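Local atomic coordinates of intramolecular trans-sialidase (Macrobdella decora, PDB entry 3SLI), a protein that cleaves terminal sialic acid from sialoglycoconjugates by intramolecular trans-sialidation, releasing it as 2,7-anhydro-Neu5Ac. Residues 600-605 and 615-620. Numbering follows the deposited sequence.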
loop_
_atom_site.group_PDB
_atom_site.type_symbol
_atom_site.label_atom_id
_atom_site.label_comp_id
_atom_site.label_asym_id
_atom_site.label_seq_id
_atom_site.Cartn_x
_atom_site.Cartn_y
_atom_site.Cartn_z
ATOM N N ILE A 600 -19.431 -6.798 9.183
ATOM C CA ILE A 600 -20.612 -5.952 9.228
ATOM C C ILE A 600 -21.040 -5.877 10.699
ATOM O O ILE A 600 -21.261 -6.912 11.354
ATOM C CB ILE A 600 -21.758 -6.505 8.368
ATOM C CG1 ILE A 600 -21.391 -6.401 6.886
ATOM C CG2 ILE A 600 -23.040 -5.723 8.639
ATOM C CD1 ILE A 600 -22.454 -6.930 5.955
ATOM N N GLY A 601 -21.083 -4.651 11.221
ATOM C CA GLY A 601 -21.479 -4.425 12.598
ATOM C C GLY A 601 -22.828 -3.734 12.670
ATOM O O GLY A 601 -23.022 -2.678 12.061
ATOM N N LEU A 602 -23.761 -4.345 13.395
ATOM C CA LEU A 602 -25.113 -3.813 13.564
ATOM C C LEU A 602 -25.193 -3.004 14.854
ATOM O O LEU A 602 -24.831 -3.496 15.928
ATOM C CB LEU A 602 -26.128 -4.961 13.594
ATOM C CG LEU A 602 -26.722 -5.459 12.265
ATOM C CD1 LEU A 602 -25.746 -5.348 11.101
ATOM C CD2 LEU A 602 -27.244 -6.879 12.432
ATOM N N VAL A 603 -25.644 -1.758 14.735
ATOM C CA VAL A 603 -25.762 -0.852 15.874
ATOM C C VAL A 603 -27.039 -1.120 16.670
ATOM O O VAL A 603 -28.140 -1.108 16.119
ATOM C CB VAL A 603 -25.742 0.632 15.419
ATOM C CG1 VAL A 603 -25.984 1.565 16.616
ATOM C CG2 VAL A 603 -24.411 0.963 14.737
ATOM N N ASN A 604 -26.877 -1.378 17.964
ATOM C CA ASN A 604 -28.008 -1.642 18.847
ATOM C C ASN A 604 -28.080 -0.558 19.913
ATOM O O ASN A 604 -27.055 -0.061 20.384
ATOM C CB ASN A 604 -27.863 -3.001 19.551
ATOM C CG ASN A 604 -28.006 -4.176 18.602
ATOM O OD1 ASN A 604 -29.114 -4.574 18.253
ATOM N ND2 ASN A 604 -26.883 -4.742 18.189
ATOM N N ASP A 605 -29.293 -0.146 20.247
ATOM C CA ASP A 605 -29.485 0.843 21.288
ATOM C C ASP A 605 -29.664 -0.018 22.545
ATOM O O ASP A 605 -30.575 -0.849 22.614
ATOM C CB ASP A 605 -30.734 1.683 21.009
ATOM C CG ASP A 605 -30.873 2.847 21.963
ATOM O OD1 ASP A 605 -30.677 2.643 23.183
ATOM O OD2 ASP A 605 -31.168 3.967 21.494
ATOM N N SER A 615 -24.280 -0.203 21.273
ATOM C CA SER A 615 -23.461 -1.401 21.284
ATOM C C SER A 615 -23.476 -1.949 19.864
ATOM O O SER A 615 -24.539 -2.062 19.254
ATOM C CB SER A 615 -24.052 -2.437 22.235
ATOM O OG SER A 615 -23.249 -3.603 22.259
ATOM N N VAL A 616 -22.299 -2.246 19.324
ATOM C CA VAL A 616 -22.194 -2.780 17.970
ATOM C C VAL A 616 -21.993 -4.295 17.994
ATOM O O VAL A 616 -21.072 -4.799 18.639
ATOM C CB VAL A 616 -21.026 -2.112 17.197
ATOM C CG1 VAL A 616 -20.882 -2.720 15.810
ATOM C CG2 VAL A 616 -21.258 -0.618 17.088
ATOM N N GLU A 617 -22.890 -5.015 17.330
ATOM C CA GLU A 617 -22.798 -6.469 17.235
ATOM C C GLU A 617 -22.129 -6.831 15.901
ATOM O O GLU A 617 -22.704 -6.603 14.833
ATOM C CB GLU A 617 -24.194 -7.099 17.279
ATOM C CG GLU A 617 -24.180 -8.614 17.064
ATOM C CD GLU A 617 -25.539 -9.201 16.711
ATOM O OE1 GLU A 617 -26.513 -8.433 16.525
ATOM O OE2 GLU A 617 -25.623 -10.446 16.605
ATOM N N TRP A 618 -20.911 -7.359 15.953
ATOM C CA TRP A 618 -20.205 -7.746 14.732
ATOM C C TRP A 618 -20.733 -9.114 14.301
ATOM O O TRP A 618 -20.136 -10.158 14.572
ATOM C CB TRP A 618 -18.691 -7.727 14.970
ATOM C CG TRP A 618 -18.214 -6.346 15.322
ATOM C CD1 TRP A 618 -17.966 -5.857 16.572
ATOM C CD2 TRP A 618 -17.997 -5.250 14.413
ATOM N NE1 TRP A 618 -17.618 -4.529 16.501
ATOM C CE2 TRP A 618 -17.624 -4.132 15.189
ATOM C CE3 TRP A 618 -18.088 -5.109 13.020
ATOM C CZ2 TRP A 618 -17.336 -2.882 14.620
ATOM C CZ3 TRP A 618 -17.805 -3.865 12.452
ATOM C CH2 TRP A 618 -17.433 -2.768 13.254
ATOM N N LYS A 619 -21.870 -9.075 13.613
ATOM C CA LYS A 619 -22.585 -10.266 13.177
ATOM C C LYS A 619 -22.039 -11.051 11.991
ATOM O O LYS A 619 -22.187 -12.272 11.943
ATOM C CB LYS A 619 -24.046 -9.899 12.906
ATOM C CG LYS A 619 -24.974 -11.076 12.738
ATOM C CD LYS A 619 -26.403 -10.604 12.566
ATOM C CE LYS A 619 -27.368 -11.768 12.620
ATOM N NZ LYS A 619 -28.765 -11.304 12.391
ATOM N N TYR A 620 -21.427 -10.360 11.035
ATOM C CA TYR A 620 -20.909 -11.016 9.833
ATOM C C TYR A 620 -19.431 -10.744 9.574
ATOM O O TYR A 620 -18.924 -9.674 9.908
ATOM C CB TYR A 620 -21.693 -10.535 8.595
ATOM C CG TYR A 620 -23.187 -10.744 8.660
ATOM C CD1 TYR A 620 -23.742 -11.992 8.383
ATOM C CD2 TYR A 620 -24.051 -9.690 8.990
ATOM C CE1 TYR A 620 -25.119 -12.196 8.431
ATOM C CE2 TYR A 620 -25.435 -9.881 9.039
ATOM C CZ TYR A 620 -25.960 -11.142 8.758
ATOM O OH TYR A 620 -27.319 -11.372 8.775
#
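With CG beside its own backbone N (chi1 -62°), W618 brings the benzo atoms CE3 and CZ3 of its indole obliquely against G601, whose CA lies 3.5 Å from W618 CE3. V616, whose CG1 is anti to the backbone N (chi1 177°), sends that methyl to the same glycine, 3.7 Å from G601 CA, and toward the rim of one face of the indole. I582 of strand 579-587 touches both V616 and W618.

Main-chain bonds hold the hairpin 596-605/614-623 in register, strand 614-623 being an outer strand of a four-stranded antiparallel sheet consistent with a sialidase propeller blade. N604 and S615 exchange two, as do L602 and E617, where E617 N to L602 O measures 2.8 Å at 170°. Beyond E617 the pattern slips: W618 centres an inverse gamma turn, and K619 and Y620 both face I600 in a classic beta bulge. I600 N still reaches Y620 O at 3.0 Å, but the return bond from Y620 N to I600 O is weak at 3.5 Å.

On the other face of the sheet, I600 CB meets the Y620 ring edge at CD2, 4.0 Å away. The extended K619 chain passes L602, K619 CD lying 3.8 Å from L602 CD2. By placing K619 and Y620 both opposite I600, the bulge probably helps their ends reach the same carboxylate, D577; the lysine's salt bridge and the phenol's hydrogen bond probably help to keep that acid ionised.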